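Long-range contact in TLR1789 protein (Thermosynechococcus elongatus, PDB 2X8X), which probably helps insert or transport proteins at the outer membrane as an Omp85 family member, the chain here being its N-terminal POTRA region: residues K170-T184 with R223-T235. Sequence-based numbering, arbitrary orientation.
Unlike the reference sequence in segment 223-235: R223 (reference Lys).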
ATOM      1  N   LYS A 170      -3.289  35.698  24.025  1.00 18.64           N
ATOM      2  CA  LYS A 170      -1.853  36.062  23.995  1.00 21.24           C
ATOM      3  C   LYS A 170      -1.054  34.973  24.708  1.00 21.70           C
ATOM      4  O   LYS A 170      -1.402  34.530  25.806  1.00 20.64           O
ATOM      5  CB  LYS A 170      -1.522  37.448  24.610  1.00 21.33           C
ATOM      6  CG  LYS A 170       0.046  37.835  24.650  1.00 22.19           C
ATOM      7  CD  LYS A 170       0.338  39.320  25.200  1.00 28.13           C
ATOM      8  CE  LYS A 170      -0.210  40.385  24.202  1.00 31.53           C
ATOM      9  NZ  LYS A 170      -0.122  41.918  24.510  1.00 31.91           N
ATOM     10  N   GLN A 171      -0.007  34.523  24.036  1.00 23.48           N
ATOM     11  CA  GLN A 171       1.007  33.576  24.575  1.00 24.61           C
ATOM     12  C   GLN A 171       1.795  34.198  25.734  1.00 25.98           C
ATOM     13  O   GLN A 171       2.260  35.332  25.597  1.00 25.55           O
ATOM     14  CB  GLN A 171       1.985  33.295  23.438  1.00 23.88           C
ATOM     15  CG  GLN A 171       3.295  32.639  23.837  1.00 23.92           C
ATOM     16  CD  GLN A 171       4.001  32.021  22.611  1.00 24.91           C
ATOM     17  OE1 GLN A 171       5.064  31.393  22.732  1.00 25.35           O
ATOM     18  NE2 GLN A 171       3.388  32.172  21.437  1.00 17.33           N
ATOM     19  N   ARG A 172       1.956  33.481  26.847  1.00 27.74           N
ATOM     20  CA  ARG A 172       2.848  33.944  27.947  1.00 30.56           C
ATOM     21  C   ARG A 172       4.210  33.199  27.977  1.00 30.88           C
ATOM     22  O   ARG A 172       5.267  33.855  28.050  1.00 31.57           O
ATOM     23  CB  ARG A 172       2.149  33.972  29.340  1.00 31.62           C
ATOM     24  CG  ARG A 172       0.818  34.837  29.365  1.00 36.40           C
ATOM     25  CD  ARG A 172       0.152  35.159  30.780  1.00 44.37           C
ATOM     26  NE  ARG A 172       0.045  33.977  31.644  1.00 49.82           N
ATOM     27  CZ  ARG A 172      -0.887  33.015  31.555  1.00 51.16           C
ATOM     28  NH1 ARG A 172      -1.884  33.047  30.661  1.00 48.68           N
ATOM     29  NH2 ARG A 172      -0.808  31.991  32.389  1.00 52.28           N
ATOM     30  N   THR A 173       4.194  31.865  27.885  1.00 30.22           N
ATOM     31  CA  THR A 173       5.444  31.076  27.967  1.00 31.14           C
ATOM     32  C   THR A 173       6.293  31.233  26.664  1.00 30.36           C
ATOM     33  O   THR A 173       5.752  31.291  25.563  1.00 30.55           O
ATOM     34  CB  THR A 173       5.152  29.547  28.219  1.00 31.47           C
ATOM     35  OG1 THR A 173       6.393  28.824  28.328  1.00 30.86           O
ATOM     36  CG2 THR A 173       4.402  28.954  27.025  1.00 33.44           C
ATOM     37  N   ARG A 174       7.608  31.261  26.785  1.00 29.72           N
ATOM     38  CA  ARG A 174       8.467  31.314  25.584  1.00 30.61           C
ATOM     39  C   ARG A 174       8.490  29.996  24.821  1.00 29.95           C
ATOM     40  O   ARG A 174       8.373  28.925  25.426  1.00 28.34           O
ATOM     41  CB  ARG A 174       9.885  31.717  25.969  1.00 30.92           C
ATOM     42  CG  ARG A 174       9.908  32.841  27.020  1.00 36.50           C
ATOM     43  CD  ARG A 174       9.746  34.185  26.393  1.00 45.76           C
ATOM     44  NE  ARG A 174      11.007  34.912  26.521  1.00 54.34           N
ATOM     45  CZ  ARG A 174      12.030  34.824  25.663  1.00 57.93           C
ATOM     46  NH1 ARG A 174      11.966  34.056  24.568  1.00 58.52           N
ATOM     47  NH2 ARG A 174      13.129  35.529  25.892  1.00 60.03           N
ATOM     48  N   ASP A 175       8.660  30.093  23.499  1.00 29.69           N
ATOM     49  CA  ASP A 175       8.744  28.920  22.621  1.00 30.70           C
ATOM     50  C   ASP A 175       9.809  27.909  23.074  1.00 29.81           C
ATOM     51  O   ASP A 175       9.544  26.717  23.070  1.00 29.01           O
ATOM     52  CB  ASP A 175       9.032  29.294  21.127  1.00 31.34           C
ATOM     53  CG  ASP A 175       7.897  30.115  20.449  1.00 32.78           C
ATOM     54  OD1 ASP A 175       6.700  30.013  20.807  1.00 30.03           O
ATOM     55  OD2 ASP A 175       8.235  30.873  19.516  1.00 34.26           O
ATOM     56  N   PHE A 176      10.998  28.359  23.472  1.00 29.75           N
ATOM     57  CA  PHE A 176      12.045  27.375  23.826  1.00 30.02           C
ATOM     58  C   PHE A 176      11.618  26.436  24.958  1.00 28.73           C
ATOM     59  O   PHE A 176      12.034  25.286  25.009  1.00 28.82           O
ATOM     60  CB  PHE A 176      13.421  28.035  24.121  1.00 31.18           C
ATOM     61  CG  PHE A 176      13.440  28.865  25.387  1.00 35.98           C
ATOM     62  CD1 PHE A 176      13.664  28.266  26.637  1.00 40.80           C
ATOM     63  CD2 PHE A 176      13.214  30.253  25.351  1.00 40.96           C
ATOM     64  CE1 PHE A 176      13.656  29.050  27.863  1.00 42.15           C
ATOM     65  CE2 PHE A 176      13.222  31.046  26.549  1.00 42.47           C
ATOM     66  CZ  PHE A 176      13.434  30.432  27.805  1.00 42.71           C
ATOM     67  N   VAL A 177      10.797  26.945  25.882  1.00 27.21           N
ATOM     68  CA  VAL A 177      10.356  26.191  27.073  1.00 25.33           C
ATOM     69  C   VAL A 177       9.630  24.941  26.648  1.00 24.47           C
ATOM     70  O   VAL A 177       9.833  23.867  27.239  1.00 23.06           O
ATOM     71  CB  VAL A 177       9.496  27.046  28.029  1.00 25.29           C
ATOM     72  CG1 VAL A 177       8.931  26.216  29.205  1.00 26.96           C
ATOM     73  CG2 VAL A 177      10.322  28.151  28.620  1.00 24.21           C
ATOM     74  N   ILE A 178       8.806  25.090  25.608  1.00 22.83           N
ATOM     75  CA  ILE A 178       8.047  23.980  25.064  1.00 23.52           C
ATOM     76  C   ILE A 178       8.932  23.126  24.150  1.00 23.31           C
ATOM     77  O   ILE A 178       8.976  21.896  24.283  1.00 23.66           O
ATOM     78  CB  ILE A 178       6.812  24.459  24.281  1.00 22.37           C
ATOM     79  CG1 ILE A 178       5.797  25.093  25.253  1.00 23.05           C
ATOM     80  CG2 ILE A 178       6.163  23.298  23.580  1.00 23.29           C
ATOM     81  CD1 ILE A 178       4.842  26.028  24.530  1.00 27.63           C
ATOM     82  N   SER A 179       9.620  23.791  23.231  1.00 21.63           N
ATOM     83  CA  SER A 179      10.382  23.075  22.214  1.00 24.76           C
ATOM     84  C   SER A 179      11.443  22.127  22.872  1.00 24.20           C
ATOM     85  O   SER A 179      11.705  21.012  22.410  1.00 25.80           O
ATOM     86  CB  SER A 179      11.013  24.136  21.304  1.00 23.66           C
ATOM     87  OG  SER A 179      11.831  23.483  20.355  1.00 33.61           O
ATOM     88  N   ARG A 180      12.054  22.570  23.960  1.00 24.84           N
ATOM     89  CA  ARG A 180      13.132  21.786  24.565  1.00 25.56           C
ATOM     90  C   ARG A 180      12.653  20.545  25.286  1.00 25.61           C
ATOM     91  O   ARG A 180      13.461  19.695  25.660  1.00 24.43           O
ATOM     92  CB  ARG A 180      13.982  22.639  25.473  1.00 26.33           C
ATOM     93  CG  ARG A 180      13.460  22.797  26.888  1.00 28.31           C
ATOM     94  CD  ARG A 180      14.347  23.892  27.566  1.00 32.58           C
ATOM     95  NE  ARG A 180      13.612  24.586  28.633  1.00 35.50           N
ATOM     96  CZ  ARG A 180      14.152  25.399  29.539  1.00 39.47           C
ATOM     97  NH1 ARG A 180      15.459  25.654  29.545  1.00 39.67           N
ATOM     98  NH2 ARG A 180      13.367  25.965  30.455  1.00 40.55           N
ATOM     99  N   GLU A 181      11.337  20.432  25.473  1.00 24.87           N
ATOM    100  CA  GLU A 181      10.787  19.210  26.032  1.00 24.53           C
ATOM    101  C   GLU A 181      10.426  18.178  24.991  1.00 25.40           C
ATOM    102  O   GLU A 181      10.103  17.036  25.362  1.00 25.59           O
ATOM    103  CB  GLU A 181       9.540  19.526  26.865  1.00 24.84           C
ATOM    104  CG  GLU A 181       9.870  20.473  28.008  1.00 23.18           C
ATOM    105  CD  GLU A 181      10.862  19.895  29.009  1.00 27.41           C
ATOM    106  OE1 GLU A 181      10.818  18.657  29.312  1.00 25.14           O
ATOM    107  OE2 GLU A 181      11.652  20.712  29.528  1.00 22.81           O
ATOM    108  N   MET A 182      10.453  18.587  23.711  1.00 23.96           N
ATOM    109  CA  MET A 182       9.881  17.780  22.647  1.00 25.98           C
ATOM    110  C   MET A 182      10.932  17.146  21.748  1.00 25.80           C
ATOM    111  O   MET A 182      11.775  17.842  21.172  1.00 26.18           O
ATOM    112  CB  MET A 182       8.923  18.632  21.802  1.00 25.13           C
ATOM    113  CG  MET A 182       7.701  19.062  22.618  1.00 26.59           C
ATOM    114  SD  MET A 182       6.561  19.873  21.499  1.00 34.23           S
ATOM    115  CE  MET A 182       6.093  18.524  20.347  1.00 26.04           C
ATOM    116  N   ASP A 183      10.852  15.832  21.616  1.00 27.44           N
ATOM    117  CA  ASP A 183      11.571  15.100  20.538  1.00 28.68           C
ATOM    118  C   ASP A 183      10.895  15.175  19.164  1.00 28.18           C
ATOM    119  O   ASP A 183      11.562  14.993  18.127  1.00 27.76           O
ATOM    120  CB  ASP A 183      11.701  13.616  20.873  1.00 29.01           C
ATOM    121  CG  ASP A 183      12.631  13.339  22.035  1.00 34.07           C
ATOM    122  OD1 ASP A 183      13.594  14.133  22.281  1.00 34.71           O
ATOM    123  OD2 ASP A 183      12.404  12.280  22.677  1.00 35.61           O
ATOM    124  N   THR A 184       9.575  15.327  19.142  1.00 28.01           N
ATOM    125  CA  THR A 184       8.875  15.595  17.876  1.00 27.55           C
ATOM    126  C   THR A 184       9.255  17.001  17.385  1.00 28.63           C
ATOM    127  O   THR A 184       8.894  17.983  18.033  1.00 28.58           O
ATOM    128  CB  THR A 184       7.357  15.512  18.088  1.00 28.74           C
ATOM    129  OG1 THR A 184       7.042  14.242  18.672  1.00 25.62           O
ATOM    130  CG2 THR A 184       6.583  15.631  16.753  1.00 26.90           C
ATOM    131  N   ARG A 223       2.986  15.108   3.939  1.00 26.57           N
ATOM    132  CA  ARG A 223       3.618  15.445   5.218  1.00 24.56           C
ATOM    133  C   ARG A 223       2.658  16.147   6.180  1.00 25.30           C
ATOM    134  O   ARG A 223       1.517  16.484   5.779  1.00 24.43           O
ATOM    135  CB  ARG A 223       4.825  16.295   4.943  1.00 26.69           C
ATOM    136  CG  ARG A 223       5.800  15.510   4.085  1.00 28.24           C
ATOM    137  CD  ARG A 223       7.103  16.218   3.981  1.00 34.31           C
ATOM    138  NE  ARG A 223       8.131  15.235   3.687  1.00 38.62           N
ATOM    139  CZ  ARG A 223       9.419  15.496   3.470  1.00 41.13           C
ATOM    140  NH1 ARG A 223       9.880  16.746   3.490  1.00 42.08           N
ATOM    141  NH2 ARG A 223      10.251  14.485   3.231  1.00 41.04           N
ATOM    142  N   VAL A 224       3.090  16.376   7.437  1.00 23.27           N
ATOM    143  CA  VAL A 224       2.150  17.034   8.389  1.00 24.59           C
ATOM    144  C   VAL A 224       2.681  18.247   9.090  1.00 24.40           C
ATOM    145  O   VAL A 224       3.897  18.370   9.353  1.00 23.84           O
ATOM    146  CB  VAL A 224       1.596  16.066   9.514  1.00 23.70           C
ATOM    147  CG1 VAL A 224       0.522  15.191   8.935  1.00 26.74           C
ATOM    148  CG2 VAL A 224       2.705  15.290  10.052  1.00 22.69           C
ATOM    149  N   ASN A 225       1.733  19.125   9.384  1.00 24.45           N
ATOM    150  CA  ASN A 225       1.896  20.243  10.287  1.00 25.91           C
ATOM    151  C   ASN A 225       1.334  19.795  11.668  1.00 25.73           C
ATOM    152  O   ASN A 225       0.120  19.524  11.824  1.00 25.53           O
ATOM    153  CB  ASN A 225       1.227  21.518   9.673  1.00 27.21           C
ATOM    154  CG  ASN A 225       1.343  22.814  10.593  1.00 34.46           C
ATOM    155  OD1 ASN A 225       2.114  22.845  11.589  1.00 42.34           O
ATOM    156  ND2 ASN A 225       0.550  23.882  10.248  1.00 36.30           N
ATOM    157  N   LEU A 226       2.219  19.630  12.653  1.00 26.15           N
ATOM    158  CA  LEU A 226       1.753  19.209  13.988  1.00 27.06           C
ATOM    159  C   LEU A 226       1.288  20.453  14.806  1.00 27.14           C
ATOM    160  O   LEU A 226       2.103  21.380  15.074  1.00 26.49           O
ATOM    161  CB  LEU A 226       2.806  18.421  14.785  1.00 27.46           C
ATOM    162  CG  LEU A 226       2.263  18.092  16.184  1.00 31.05           C
ATOM    163  CD1 LEU A 226       1.628  16.764  16.071  1.00 31.58           C
ATOM    164  CD2 LEU A 226       3.279  18.043  17.288  1.00 36.94           C
ATOM    165  N   ILE A 227       0.027  20.450  15.228  1.00 25.52           N
ATOM    166  CA  ILE A 227      -0.526  21.634  15.916  1.00 25.84           C
ATOM    167  C   ILE A 227      -0.643  21.229  17.364  1.00 24.54           C
ATOM    168  O   ILE A 227      -1.193  20.151  17.652  1.00 23.76           O
ATOM    169  CB  ILE A 227      -1.965  21.995  15.459  1.00 26.10           C
ATOM    170  CG1 ILE A 227      -2.147  22.011  13.920  1.00 28.92           C
ATOM    171  CG2 ILE A 227      -2.441  23.281  16.116  1.00 25.27           C
ATOM    172  CD1 ILE A 227      -1.256  22.902  13.173  1.00 26.14           C
ATOM    173  N   LEU A 228      -0.110  22.058  18.262  1.00 23.01           N
ATOM    174  CA  LEU A 228      -0.365  21.914  19.700  1.00 22.32           C
ATOM    175  C   LEU A 228      -1.333  23.035  20.103  1.00 22.96           C
ATOM    176  O   LEU A 228      -1.007  24.207  19.974  1.00 22.83           O
ATOM    177  CB  LEU A 228       0.928  22.035  20.487  1.00 21.08           C
ATOM    178  CG  LEU A 228       2.055  21.005  20.365  1.00 24.92           C
ATOM    179  CD1 LEU A 228       3.040  21.205  21.524  1.00 24.70           C
ATOM    180  CD2 LEU A 228       1.463  19.573  20.321  1.00 28.75           C
ATOM    181  N   ASN A 229      -2.535  22.679  20.590  1.00 22.52           N
ATOM    182  CA  ASN A 229      -3.521  23.630  21.008  1.00 21.68           C
ATOM    183  C   ASN A 229      -3.368  23.663  22.515  1.00 22.86           C
ATOM    184  O   ASN A 229      -3.626  22.636  23.206  1.00 21.12           O
ATOM    185  CB  ASN A 229      -4.911  23.127  20.629  1.00 22.49           C
ATOM    186  CG  ASN A 229      -5.173  23.235  19.115  1.00 22.62           C
ATOM    187  OD1 ASN A 229      -5.096  24.298  18.587  1.00 23.08           O
ATOM    188  ND2 ASN A 229      -5.375  22.113  18.433  1.00 24.89           N
ATOM    189  N   ILE A 230      -2.957  24.826  23.013  1.00 21.34           N
ATOM    190  CA  ILE A 230      -2.475  24.915  24.369  1.00 22.53           C
ATOM    191  C   ILE A 230      -3.249  25.918  25.134  1.00 21.47           C
ATOM    192  O   ILE A 230      -3.367  27.036  24.666  1.00 20.75           O
ATOM    193  CB  ILE A 230      -0.973  25.361  24.378  1.00 21.71           C
ATOM    194  CG1 ILE A 230      -0.076  24.326  23.680  1.00 23.87           C
ATOM    195  CG2 ILE A 230      -0.482  25.560  25.821  1.00 22.65           C
ATOM    196  CD1 ILE A 230       1.365  24.899  23.452  1.00 19.45           C
ATOM    197  N   LYS A 231      -3.765  25.521  26.312  1.00 22.50           N
ATOM    198  CA  LYS A 231      -4.395  26.432  27.263  1.00 23.58           C
ATOM    199  C   LYS A 231      -3.504  26.546  28.495  1.00 24.44           C
ATOM    200  O   LYS A 231      -3.359  25.572  29.225  1.00 24.40           O
ATOM    201  CB  LYS A 231      -5.823  25.971  27.618  1.00 25.20           C
ATOM    202  CG  LYS A 231      -6.778  25.796  26.401  1.00 26.91           C
ATOM    203  CD  LYS A 231      -8.233  25.393  26.722  1.00 33.39           C
ATOM    204  CE  LYS A 231      -8.781  24.619  25.481  1.00 37.77           C
ATOM    205  NZ  LYS A 231     -10.256  24.533  25.301  1.00 37.97           N
ATOM    206  N   GLU A 232      -2.879  27.719  28.679  1.00 25.53           N
ATOM    207  CA  GLU A 232      -1.968  28.027  29.790  1.00 27.87           C
ATOM    208  C   GLU A 232      -2.773  28.342  31.043  1.00 29.72           C
ATOM    209  O   GLU A 232      -3.902  28.811  30.927  1.00 29.57           O
ATOM    210  CB  GLU A 232      -1.082  29.232  29.465  1.00 27.27           C
ATOM    211  CG  GLU A 232      -0.117  28.979  28.296  1.00 28.62           C
ATOM    212  CD  GLU A 232       0.853  30.136  28.063  1.00 30.71           C
ATOM    213  OE1 GLU A 232       0.560  31.011  27.219  1.00 29.75           O
ATOM    214  OE2 GLU A 232       1.907  30.163  28.734  1.00 32.30           O
ATOM    215  N   ARG A 233      -2.218  28.056  32.216  1.00 32.20           N
ATOM    216  CA  ARG A 233      -2.891  28.375  33.520  1.00 36.06           C
ATOM    217  C   ARG A 233      -2.803  29.863  33.667  1.00 38.80           C
ATOM    218  O   ARG A 233      -1.709  30.403  33.516  1.00 39.51           O
ATOM    219  CB  ARG A 233      -2.078  27.852  34.707  1.00 34.67           C
ATOM    220  CG  ARG A 233      -2.113  26.420  34.986  1.00 34.10           C
ATOM    221  CD  ARG A 233      -0.930  26.042  35.894  1.00 34.21           C
ATOM    222  NE  ARG A 233      -0.949  26.693  37.191  1.00 36.01           N
ATOM    223  CZ  ARG A 233       0.122  27.006  37.923  1.00 34.85           C
ATOM    224  NH1 ARG A 233       1.356  26.733  37.530  1.00 31.51           N
ATOM    225  NH2 ARG A 233      -0.060  27.590  39.083  1.00 33.32           N
ATOM    226  N   ASN A 234      -3.892  30.550  33.981  1.00 43.63           N
ATOM    227  CA  ASN A 234      -3.808  32.031  34.058  1.00 47.23           C
ATOM    228  C   ASN A 234      -2.801  32.544  35.128  1.00 48.92           C
ATOM    229  O   ASN A 234      -2.156  31.752  35.836  1.00 49.27           O
ATOM    230  CB  ASN A 234      -5.205  32.672  34.212  1.00 47.69           C
ATOM    231  CG  ASN A 234      -5.325  34.065  33.501  1.00 49.89           C
ATOM    232  OD1 ASN A 234      -4.775  34.291  32.406  1.00 49.83           O
ATOM    233  ND2 ASN A 234      -6.058  34.985  34.140  1.00 50.27           N
ATOM    234  N   THR A 235      -2.635  33.867  35.172  1.00 51.30           N
ATOM    235  CA  THR A 235      -2.089  34.600  36.328  1.00 53.01           C
ATOM    236  C   THR A 235      -2.076  33.773  37.641  1.00 53.66           C
ATOM    237  O   THR A 235      -3.080  33.695  38.374  1.00 54.35           O
ATOM    238  CB  THR A 235      -2.867  35.979  36.497  1.00 53.15           C
ATOM    239  OG1 THR A 235      -2.665  36.781  35.322  1.00 54.17           O
ATOM    240  CG2 THR A 235      -2.459  36.786  37.776  1.00 53.91           C
TER
HETATM  241  O   HOH W   1      -1.850  31.856  26.896  1.00 31.54           O
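E232 turns its carboxylate onto the backbone of R172 and T173 and takes one N-H on each oxygen. The bond from R172 N to E232 OE1 is nearly straight (2.9 Å, 177°). That from T173 N to E232 OE2 is more bent (3.0 Å, 143°); each oxygen accepts on its syn lone pair, which should fix the rotation of the carboxylate. Beyond CG the glutamate chain is extended (chi2 -175°), which carries the group from the strand across to the loop. T173 CG2 lies 3.3 Å from E232 OE2, and a water links E232 OE1 to K170 O. This is the third POTRA domain of the chain, in which strand 224-232, central in a three-stranded sheet, receives the short helix 175-179 and the turn after it on one face. Here the contacts are apolar: I178 and I230 meet tip to tip, CD1 to CD1 at 3.8 Å, and M182, bent at chi3, sets SD 3.8 Å from L228 CD1 and aims CE at L226 CD2. T184 crosses L226 at about a right angle, CG2 against CD2 at 4.1 Å, while its OG1 is hydrogen-bonded to D198 OD2 of helix 192-205, whose L202 also packs on I178.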